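Local atomic coordinates of probable alginate O-acetylase AlgJ (Pseudomonas putida, PDB entry 4O8V), a protein that probably transfers acetyl groups to mannuronate residues of alginate in the periplasm, as part of an inner-membrane acetylation complex. Residues H52-V57 against Q268-E273; A65-E70 against Q114-T119; R189-V194 against H224-G229. One frame throughout, in Å; residues are numbered along the deposited sequence. Where two conformers were deposited one is given.

Contact 1 closes the longest loop: it sets the first strand of the parallel sheet, which follows helix 31-51, beside strand 269-275, reached only some 210 residues later. The other two contacts nest inside that loop and follow one another without crossing. Contact 2 comes soon after strand 55-61, where the end of helix 64-67 meets the loop between helices 103-109 and 125-141. Contact 3 then joins strand 184-193 of the two-stranded antiparallel sheet to the start of helix 227-235. Contacts 2 and 3 touch through Leu117 and Trp225, whereas contact 1 lies at the sheet, its centre about 28 Å from that of contact 2.

Contact 1 of 3, residues H52-V57 against Q268-E273; sequences HGSQLV and QVVVWE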
loop_
_atom_site.group_PDB
_atom_site.type_symbol
_atom_site.label_atom_id
_atom_site.label_comp_id
_atom_site.label_asym_id
_atom_site.label_seq_id
_atom_site.Cartn_x
_atom_site.Cartn_y
_atom_site.Cartn_z
ATOM N N HIS A 52 4.328 17.146 -14.818
ATOM C CA HIS A 52 4.401 16.296 -16.000
ATOM C C HIS A 52 3.015 15.909 -16.495
ATOM O O HIS A 52 2.883 15.082 -17.393
ATOM C CB HIS A 52 5.213 15.030 -15.692
ATOM C CG HIS A 52 6.680 15.287 -15.566
ATOM N ND1 HIS A 52 7.210 16.081 -14.570
ATOM C CD2 HIS A 52 7.725 14.895 -16.332
ATOM C CE1 HIS A 52 8.521 16.155 -14.720
ATOM N NE2 HIS A 52 8.859 15.443 -15.781
ATOM N N GLY A 53 1.987 16.480 -15.872
ATOM C CA GLY A 53 0.613 16.214 -16.253
ATOM C C GLY A 53 0.019 14.937 -15.689
ATOM O O GLY A 53 -0.965 14.438 -16.236
ATOM N N SER A 54 0.617 14.403 -14.618
ATOM C CA SER A 54 0.104 13.212 -13.929
ATOM C C SER A 54 -0.594 13.558 -12.613
ATOM O O SER A 54 -0.045 14.294 -11.791
ATOM C CB SER A 54 1.235 12.218 -13.617
ATOM O OG SER A 54 1.836 11.726 -14.792
ATOM N N GLN A 55 -1.795 13.016 -12.425
ATOM C CA GLN A 55 -2.537 13.184 -11.180
ATOM C C GLN A 55 -2.185 12.082 -10.192
ATOM O O GLN A 55 -2.264 10.890 -10.509
ATOM C CB GLN A 55 -4.050 13.181 -11.428
ATOM C CG GLN A 55 -4.564 14.387 -12.193
ATOM C CD GLN A 55 -4.509 15.670 -11.377
ATOM O OE1 GLN A 55 -4.393 15.639 -10.150
ATOM N NE2 GLN A 55 -4.597 16.806 -12.058
ATOM N N LEU A 56 -1.805 12.489 -8.989
ATOM C CA LEU A 56 -1.470 11.537 -7.936
ATOM C C LEU A 56 -2.695 11.135 -7.147
ATOM O O LEU A 56 -3.448 11.994 -6.691
ATOM C CB LEU A 56 -0.447 12.129 -6.984
ATOM C CG LEU A 56 -0.133 11.270 -5.748
ATOM C CD1 LEU A 56 0.401 9.870 -6.127
ATOM C CD2 LEU A 56 0.832 12.015 -4.830
ATOM N N VAL A 57 -2.880 9.833 -6.994
ATOM C CA VAL A 57 -3.877 9.313 -6.072
ATOM C C VAL A 57 -3.121 8.466 -5.043
ATOM O O VAL A 57 -2.620 7.361 -5.338
ATOM C CB VAL A 57 -4.956 8.474 -6.774
ATOM C CG1 VAL A 57 -5.970 7.947 -5.737
ATOM C CG2 VAL A 57 -5.655 9.258 -7.856
ATOM N N GLN A 268 -1.887 9.544 -17.126
ATOM C CA GLN A 268 -2.891 10.455 -16.575
ATOM C C GLN A 268 -2.964 10.376 -15.044
ATOM O O GLN A 268 -3.132 11.403 -14.380
ATOM C CB GLN A 268 -4.264 10.166 -17.174
ATOM C CG GLN A 268 -4.286 10.419 -18.671
ATOM C CD GLN A 268 -5.628 10.135 -19.289
ATOM O OE1 GLN A 268 -6.637 10.093 -18.603
ATOM N NE2 GLN A 268 -5.647 9.943 -20.601
ATOM N N VAL A 269 -2.846 9.165 -14.500
ATOM C CA VAL A 269 -2.996 8.922 -13.068
ATOM C C VAL A 269 -1.887 8.019 -12.555
ATOM O O VAL A 269 -1.555 7.011 -13.185
ATOM C CB VAL A 269 -4.383 8.269 -12.753
ATOM C CG1 VAL A 269 -4.480 7.810 -11.291
ATOM C CG2 VAL A 269 -5.506 9.218 -13.084
ATOM N N VAL A 270 -1.311 8.386 -11.411
ATOM C CA VAL A 270 -0.415 7.489 -10.691
ATOM C C VAL A 270 -1.065 7.106 -9.362
ATOM O O VAL A 270 -1.391 7.972 -8.543
ATOM C CB VAL A 270 0.955 8.121 -10.430
ATOM C CG1 VAL A 270 1.817 7.189 -9.554
ATOM C CG2 VAL A 270 1.657 8.448 -11.742
ATOM N N VAL A 271 -1.275 5.813 -9.166
ATOM C CA VAL A 271 -1.770 5.324 -7.887
ATOM C C VAL A 271 -0.547 4.964 -7.053
ATOM O O VAL A 271 0.286 4.147 -7.470
ATOM C CB VAL A 271 -2.691 4.097 -8.050
ATOM C CG1 VAL A 271 -3.045 3.490 -6.671
ATOM C CG2 VAL A 271 -3.934 4.453 -8.802
ATOM N N TRP A 272 -0.425 5.586 -5.882
ATOM C CA TRP A 272 0.737 5.382 -5.017
ATOM C C TRP A 272 0.292 4.717 -3.714
ATOM O O TRP A 272 -0.310 5.363 -2.854
ATOM C CB TRP A 272 1.411 6.713 -4.705
ATOM C CG TRP A 272 2.711 6.587 -3.978
ATOM C CD1 TRP A 272 3.390 5.431 -3.671
ATOM C CD2 TRP A 272 3.516 7.669 -3.474
ATOM N NE1 TRP A 272 4.559 5.731 -3.014
ATOM C CE2 TRP A 272 4.657 7.094 -2.870
ATOM C CE3 TRP A 272 3.375 9.056 -3.469
ATOM C CZ2 TRP A 272 5.668 7.870 -2.271
ATOM C CZ3 TRP A 272 4.372 9.832 -2.874
ATOM C CH2 TRP A 272 5.505 9.229 -2.281
ATOM N N GLU A 273 0.595 3.432 -3.593
ATOM C CA GLU A 273 0.223 2.647 -2.417
ATOM C C GLU A 273 1.298 2.801 -1.329
ATOM O O GLU A 273 2.491 2.554 -1.552
ATOM C CB GLU A 273 0.001 1.188 -2.822
ATOM C CG GLU A 273 -0.033 0.220 -1.654
ATOM C CD GLU A 273 1.294 -0.506 -1.459
ATOM O OE1 GLU A 273 1.846 -1.051 -2.453
ATOM O OE2 GLU A 273 1.777 -0.563 -0.306
#
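The indole of Trp272 meets Leu56 at its edge, where methyl CD1 of Leu56 lies near the ring plane, 4.1 Å from CE3 of Trp272. Leu56 CD1 also rests 3.6 Å from CB of Trp272. Helix 31-51, through Ile42 and Val45, and helix 250-257, through Met253, also pack against the Trp272 side chain, and Phe274 meets the ring edge-to-face; the indole NE1 of Trp272 is hydrogen-bonded to the carbonyl O of Pro249. Leu56 CG lies anti to its backbone N (chi1 174°), which helps carry the branched end toward the tryptophan.

Beneath these side chains two strands run parallel. Each residue of 55-57 is bridged to its partner in 269-271, and the strand axes differ by 25°. Four backbone bonds alternate across the gap: Gln55 N to Gln268 O, Val270 N to Gln55 O at 2.8 Å, Val57 N to Val270 O, and Trp272 N to Val57 O. The third is almost straight, 176° at the hydrogen. The carbonyls of Gln55 and Val57 each accept a further CA-H contact, from Val269 and Val271 respectively.

Leu56 and Val270 share one face of the sheet; Gln55, Val57, Val269 and Val271 share the other. There CG2 of Val57 touches CG1 of Val269 at 3.9 Å, and Leu144 packs on both. Branched valines suit such extended, buried positions. Gly53, with positive phi, closes the preceding helix as the C' residue of a Schellman motif. Helix, turn and parallel strand, with helices packed over the sheet, are characteristic of the alpha/beta architecture of SGNH hydrolase-like domains.

Contact 2 of 3, residues A65-E70 against Q114-T119; sequences ARVYTE and QVFLRT
Tyr68 and Val115 make the one hydrogen bond between 65-70 and 114-119: the backbone N of Val115 donates to the phenol OH of Tyr68 at 2.9 Å and 168°. The donor lies in the plane of the tyrosine ring, at its edge. Tyrosine suits the place because its long side chain carries a hydroxyl to the amide of buried Val115, which a purely apolar one could not do. Within the loop, Gln114 NE2 bonds to the carbonyl O of Phe116 at 3.0 Å, in the carbonyl plane and on a lone pair, and this ties the loop together across Val115.

The other side-chain contacts across the segments are apolar. Val115 turns CG2 into the position between its backbone N and carbonyl carbon (chi1, measured to CG1, -59°), and that methyl lies 3.7 Å from Tyr68 CE2. On Val67, CG1 is 3.9 Å from CG2 of Val115. Tyr68 CE2 lies at the edge of the Phe116 ring. Phe116 CE1 touches Val67 CG2 at 3.8 Å, and these side chains cross at about a right angle. Losing the ring and hydroxyl to an alanine would probably leave the Val115 amide without its acceptor and open a gap beside Val115 and Phe116.

Tyr68 is the first residue to leave helical geometry after helix 64-67. Helix 103-109 packs on the loop through Ala109 against Val115 and Met106 against Phe116, whose side chain is about 6 Å from that of His122, the probable catalytic base. Asp184 at the start of strand 184-193 borders Gln114 and Leu117.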
loop_
_atom_site.group_PDB
_atom_site.type_symbol
_atom_site.label_atom_id
_atom_site.label_comp_id
_atom_site.label_asym_id
_atom_site.label_seq_id
_atom_site.Cartn_x
_atom_site.Cartn_y
_atom_site.Cartn_z
ATOM N N ALA A 65 -3.068 -4.018 12.315
ATOM C CA ALA A 65 -3.376 -3.895 13.745
ATOM C C ALA A 65 -4.516 -2.926 14.034
ATOM O O ALA A 65 -5.133 -2.990 15.086
ATOM C CB ALA A 65 -2.141 -3.469 14.517
ATOM N N ARG A 66 -4.768 -2.002 13.118
ATOM C CA ARG A 66 -5.868 -1.048 13.261
ATOM C C ARG A 66 -7.178 -1.650 12.767
ATOM O O ARG A 66 -8.233 -1.390 13.329
ATOM C CB ARG A 66 -5.569 0.257 12.476
ATOM C CG ARG A 66 -6.669 1.307 12.586
ATOM C CD ARG A 66 -6.342 2.611 11.810
ATOM N NE ARG A 66 -4.981 3.109 12.036
ATOM C CZ ARG A 66 -4.572 3.736 13.135
ATOM N NH1 ARG A 66 -5.405 3.916 14.163
ATOM N NH2 ARG A 66 -3.313 4.164 13.223
ATOM N N VAL A 67 -7.106 -2.445 11.705
ATOM C CA VAL A 67 -8.296 -3.027 11.112
ATOM C C VAL A 67 -8.758 -4.249 11.916
ATOM O O VAL A 67 -9.958 -4.492 12.033
ATOM C CB VAL A 67 -8.061 -3.424 9.636
ATOM C CG1 VAL A 67 -9.298 -4.115 9.052
ATOM C CG2 VAL A 67 -7.691 -2.192 8.801
ATOM N N TYR A 68 -7.806 -5.005 12.466
ATOM C CA TYR A 68 -8.127 -6.191 13.289
ATOM C C TYR A 68 -7.713 -6.046 14.761
ATOM O O TYR A 68 -7.058 -6.919 15.340
ATOM C CB TYR A 68 -7.494 -7.442 12.642
ATOM C CG TYR A 68 -8.313 -7.916 11.464
ATOM C CD1 TYR A 68 -9.496 -8.633 11.674
ATOM C CD2 TYR A 68 -7.943 -7.605 10.145
ATOM C CE1 TYR A 68 -10.282 -9.047 10.611
ATOM C CE2 TYR A 68 -8.731 -8.017 9.060
ATOM C CZ TYR A 68 -9.904 -8.730 9.305
ATOM O OH TYR A 68 -10.701 -9.128 8.250
ATOM N N THR A 69 -8.150 -4.964 15.395
ATOM C CA THR A 69 -7.838 -4.739 16.813
ATOM C C THR A 69 -8.393 -5.836 17.708
ATOM O O THR A 69 -7.911 -6.047 18.833
ATOM C CB THR A 69 -8.395 -3.402 17.322
ATOM O OG1 THR A 69 -9.824 -3.422 17.240
ATOM C CG2 THR A 69 -7.872 -2.259 16.486
ATOM N N GLU A 70 -9.401 -6.546 17.214
ATOM C CA GLU A 70 -10.050 -7.551 18.042
ATOM C C GLU A 70 -9.155 -8.778 18.209
ATOM O O GLU A 70 -9.418 -9.626 19.062
ATOM C CB GLU A 70 -11.421 -7.951 17.461
ATOM C CG GLU A 70 -11.382 -8.660 16.114
ATOM C CD GLU A 70 -11.614 -7.700 14.936
ATOM O OE1 GLU A 70 -11.117 -6.550 14.979
ATOM O OE2 GLU A 70 -12.311 -8.099 13.976
ATOM N N GLN A 114 -12.061 -12.333 5.650
ATOM C CA GLN A 114 -10.822 -11.668 6.020
ATOM C C GLN A 114 -10.420 -10.650 4.948
ATOM O O GLN A 114 -10.352 -10.991 3.760
ATOM C CB GLN A 114 -9.701 -12.683 6.220
ATOM C CG GLN A 114 -9.885 -13.478 7.518
ATOM C CD GLN A 114 -8.749 -14.438 7.790
ATOM O OE1 GLN A 114 -8.978 -15.556 8.236
ATOM N NE2 GLN A 114 -7.508 -13.989 7.574
ATOM N N VAL A 115 -10.132 -9.425 5.382
ATOM C CA VAL A 115 -9.619 -8.407 4.467
ATOM C C VAL A 115 -8.093 -8.287 4.614
ATOM O O VAL A 115 -7.435 -7.715 3.754
ATOM C CB VAL A 115 -10.335 -7.038 4.677
ATOM C CG1 VAL A 115 -11.874 -7.174 4.443
ATOM C CG2 VAL A 115 -10.052 -6.432 6.034
ATOM N N PHE A 116 -7.535 -8.859 5.686
ATOM C CA PHE A 116 -6.094 -9.145 5.797
ATOM C C PHE A 116 -5.901 -10.620 6.135
ATOM O O PHE A 116 -6.798 -11.249 6.727
ATOM C CB PHE A 116 -5.399 -8.324 6.904
ATOM C CG PHE A 116 -5.159 -6.878 6.555
ATOM C CD1 PHE A 116 -6.184 -5.950 6.677
ATOM C CD2 PHE A 116 -3.892 -6.445 6.176
ATOM C CE1 PHE A 116 -5.977 -4.628 6.383
ATOM C CE2 PHE A 116 -3.668 -5.117 5.882
ATOM C CZ PHE A 116 -4.709 -4.205 5.981
ATOM N N LEU A 117 -4.737 -11.161 5.788
ATOM C CA LEU A 117 -4.369 -12.531 6.168
ATOM C C LEU A 117 -4.098 -12.606 7.670
ATOM O O LEU A 117 -3.645 -11.634 8.259
ATOM C CB LEU A 117 -3.126 -12.988 5.392
ATOM C CG LEU A 117 -3.295 -13.163 3.877
ATOM C CD1 LEU A 117 -1.949 -13.096 3.208
ATOM C CD2 LEU A 117 -3.921 -14.471 3.575
ATOM N N ARG A 118 -4.370 -13.753 8.280
ATOM C CA ARG A 118 -4.105 -13.941 9.721
ATOM C C ARG A 118 -2.598 -13.944 10.092
ATOM O O ARG A 118 -2.207 -13.370 11.117
ATOM C CB ARG A 118 -4.785 -15.241 10.196
ATOM C CG ARG A 118 -4.528 -15.622 11.667
ATOM C CD ARG A 118 -5.402 -16.818 12.101
ATOM N NE ARG A 118 -5.434 -17.868 11.094
ATOM C CZ ARG A 118 -4.465 -18.754 10.897
ATOM N NH1 ARG A 118 -3.381 -18.740 11.660
ATOM N NH2 ARG A 118 -4.588 -19.665 9.938
ATOM N N THR A 119 -1.754 -14.562 9.262
ATOM C CA THR A 119 -0.347 -14.750 9.606
ATOM C C THR A 119 0.624 -13.961 8.733
ATOM O O THR A 119 1.827 -14.207 8.744
ATOM C CB THR A 119 0.041 -16.222 9.526
ATOM O OG1 THR A 119 0.048 -16.644 8.156
ATOM C CG2 THR A 119 -0.958 -17.082 10.330
#

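Contact 3 of 3, residues R189-V194 against H224-G229; sequences RTTRPV and HWNFLG
Thr191 OG1 has two hydrogen-bond partners: the amide ND2 of Asn226 donates to it at 2.9 Å and 169°, and it is also hydrogen-bonded to the hydroxyl of Thr154 on the partner strand. The setting is the two-stranded antiparallel sheet of 152-162 and 184-193 lying over the N-terminal end of helix 227-235, with Asn226 in the N-cap position, though its side chain makes no capping bond.

An asparagine suits this place because its two ends do different work. CG stands anti to the backbone N (chi1 -160°), which directs the amide to the strand; ND2 donates to Thr191 OG1, which lies nearly in the amide plane, while OD1 accepts from a water that itself accepts from the backbone N of Thr191. One short side chain thus holds Thr191 both at its hydroxyl and, through water, at its backbone N. A second water joins Arg189 N to His224 O.

The helix comes close where Gly229 faces Thr191; with a side chain there, CB would clash with the hydroxyl. Trp225 stacks on His122, the probable proton acceptor. Methyl CG2 of Thr191 lies 3.6 Å from Gly229 O.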
loop_
_atom_site.group_PDB
_atom_site.type_symbol
_atom_site.label_atom_id
_atom_site.label_comp_id
_atom_site.label_asym_id
_atom_site.label_seq_id
_atom_site.Cartn_x
_atom_site.Cartn_y
_atom_site.Cartn_z
ATOM N N ARG A 189 -6.376 -15.500 -7.689
ATOM C CA ARG A 189 -7.263 -14.685 -8.523
ATOM C C ARG A 189 -6.471 -13.943 -9.575
ATOM O O ARG A 189 -5.504 -13.240 -9.257
ATOM C CB ARG A 189 -8.079 -13.711 -7.666
ATOM C CG ARG A 189 -9.425 -14.298 -7.229
ATOM C CD ARG A 189 -9.988 -13.617 -5.987
ATOM N NE ARG A 189 -10.002 -12.164 -6.113
ATOM C CZ ARG A 189 -10.995 -11.455 -6.638
ATOM N NH1 ARG A 189 -12.089 -12.053 -7.106
ATOM N NH2 ARG A 189 -10.890 -10.133 -6.694
ATOM N N THR A 190 -6.884 -14.125 -10.826
ATOM C CA THR A 190 -6.195 -13.579 -11.984
ATOM C C THR A 190 -7.129 -12.722 -12.843
ATOM O O THR A 190 -8.308 -13.033 -13.005
ATOM C CB THR A 190 -5.589 -14.704 -12.838
ATOM O OG1 THR A 190 -6.606 -15.643 -13.173
ATOM C CG2 THR A 190 -4.508 -15.445 -12.056
ATOM N N THR A 191 -6.583 -11.650 -13.412
ATOM C CA THR A 191 -7.366 -10.699 -14.187
ATOM C C THR A 191 -6.840 -10.628 -15.614
ATOM O O THR A 191 -5.632 -10.584 -15.829
ATOM C CB THR A 191 -7.321 -9.302 -13.546
ATOM O OG1 THR A 191 -7.832 -9.378 -12.202
ATOM C CG2 THR A 191 -8.141 -8.292 -14.371
ATOM N N ARG A 192 -7.746 -10.630 -16.583
ATOM C CA ARG A 192 -7.361 -10.565 -17.983
ATOM C C ARG A 192 -8.238 -9.562 -18.723
ATOM O O ARG A 192 -9.407 -9.387 -18.379
ATOM C CB ARG A 192 -7.487 -11.948 -18.624
ATOM C CG ARG A 192 -8.912 -12.480 -18.570
ATOM C CD ARG A 192 -9.034 -13.926 -19.010
ATOM N NE ARG A 192 -10.387 -14.428 -18.776
ATOM C CZ ARG A 192 -11.422 -14.195 -19.580
ATOM N NH1 ARG A 192 -11.264 -13.467 -20.683
ATOM N NH2 ARG A 192 -12.616 -14.692 -19.283
ATOM N N PRO A 193 -7.675 -8.892 -19.738
ATOM C CA PRO A 193 -8.502 -8.076 -20.637
ATOM C C PRO A 193 -9.454 -8.948 -21.434
ATOM O O PRO A 193 -9.123 -10.092 -21.730
ATOM C CB PRO A 193 -7.475 -7.404 -21.560
ATOM C CG PRO A 193 -6.275 -8.301 -21.505
ATOM C CD PRO A 193 -6.250 -8.865 -20.106
ATOM N N VAL A 194 -10.625 -8.421 -21.771
ATOM C CA VAL A 194 -11.566 -9.142 -22.613
ATOM C C VAL A 194 -11.054 -9.211 -24.059
ATOM O O VAL A 194 -11.259 -10.213 -24.754
ATOM C CB VAL A 194 -12.958 -8.483 -22.569
ATOM C CG1 VAL A 194 -13.926 -9.200 -23.500
ATOM C CG2 VAL A 194 -13.486 -8.481 -21.133
ATOM N N HIS A 224 0.037 -12.319 -5.637
ATOM C CA HIS A 224 -0.928 -13.077 -4.826
ATOM C C HIS A 224 -2.137 -12.231 -4.404
ATOM O O HIS A 224 -3.227 -12.768 -4.242
ATOM C CB HIS A 224 -0.269 -13.655 -3.554
ATOM C CG HIS A 224 0.563 -14.882 -3.780
ATOM N ND1 HIS A 224 0.214 -15.880 -4.662
ATOM C CD2 HIS A 224 1.717 -15.287 -3.196
ATOM C CE1 HIS A 224 1.127 -16.835 -4.632
ATOM N NE2 HIS A 224 2.054 -16.495 -3.755
ATOM N N TRP A 225 -1.952 -10.924 -4.207
ATOM C CA TRP A 225 -3.055 -10.086 -3.720
ATOM C C TRP A 225 -3.855 -9.510 -4.898
ATOM O O TRP A 225 -4.917 -8.929 -4.693
ATOM C CB TRP A 225 -2.539 -8.964 -2.797
ATOM C CG TRP A 225 -1.308 -9.374 -1.998
ATOM C CD1 TRP A 225 -0.124 -8.679 -1.868
ATOM C CD2 TRP A 225 -1.138 -10.595 -1.254
ATOM N NE1 TRP A 225 0.760 -9.396 -1.067
ATOM C CE2 TRP A 225 0.166 -10.577 -0.700
ATOM C CE3 TRP A 225 -1.960 -11.706 -1.012
ATOM C CZ2 TRP A 225 0.663 -11.628 0.076
ATOM C CZ3 TRP A 225 -1.466 -12.745 -0.240
ATOM C CH2 TRP A 225 -0.165 -12.706 0.289
ATOM N N ASN A 226 -3.327 -9.699 -6.108
ATOM C CA ASN A 226 -3.955 -9.259 -7.366
ATOM C C ASN A 226 -4.422 -7.805 -7.332
ATOM O O ASN A 226 -5.466 -7.475 -7.904
ATOM C CB ASN A 226 -5.156 -10.161 -7.732
ATOM C CG ASN A 226 -5.523 -10.079 -9.222
ATOM O OD1 ASN A 226 -4.648 -10.076 -10.087
ATOM N ND2 ASN A 226 -6.818 -9.968 -9.519
ATOM N N PHE A 227 -3.673 -6.932 -6.654
ATOM C CA PHE A 227 -4.081 -5.533 -6.568
ATOM C C PHE A 227 -4.034 -4.855 -7.944
ATOM O O PHE A 227 -4.933 -4.068 -8.277
ATOM C CB PHE A 227 -3.211 -4.780 -5.568
ATOM C CG PHE A 227 -3.672 -3.373 -5.281
ATOM C CD1 PHE A 227 -5.005 -3.095 -5.030
ATOM C CD2 PHE A 227 -2.746 -2.323 -5.251
ATOM C CE1 PHE A 227 -5.412 -1.805 -4.742
ATOM C CE2 PHE A 227 -3.150 -1.033 -4.953
ATOM C CZ PHE A 227 -4.478 -0.768 -4.711
ATOM N N LEU A 228 -3.004 -5.156 -8.736
ATOM C CA LEU A 228 -2.944 -4.618 -10.102
ATOM C C LEU A 228 -4.195 -4.982 -10.910
ATOM O O LEU A 228 -4.810 -4.132 -11.566
ATOM C CB LEU A 228 -1.704 -5.131 -10.844
ATOM C CG LEU A 228 -1.529 -4.587 -12.263
ATOM C CD1 LEU A 228 -1.342 -3.095 -12.197
ATOM C CD2 LEU A 228 -0.331 -5.242 -12.890
ATOM N N GLY A 229 -4.550 -6.262 -10.882
ATOM C CA GLY A 229 -5.685 -6.725 -11.662
ATOM C C GLY A 229 -6.960 -6.080 -11.148
ATOM O O GLY A 229 -7.824 -5.686 -11.938
HETATM O O HOH W 1 -4.318 -14.914 -5.419
HETATM O O HOH W 2 -3.967 -10.774 -12.671
#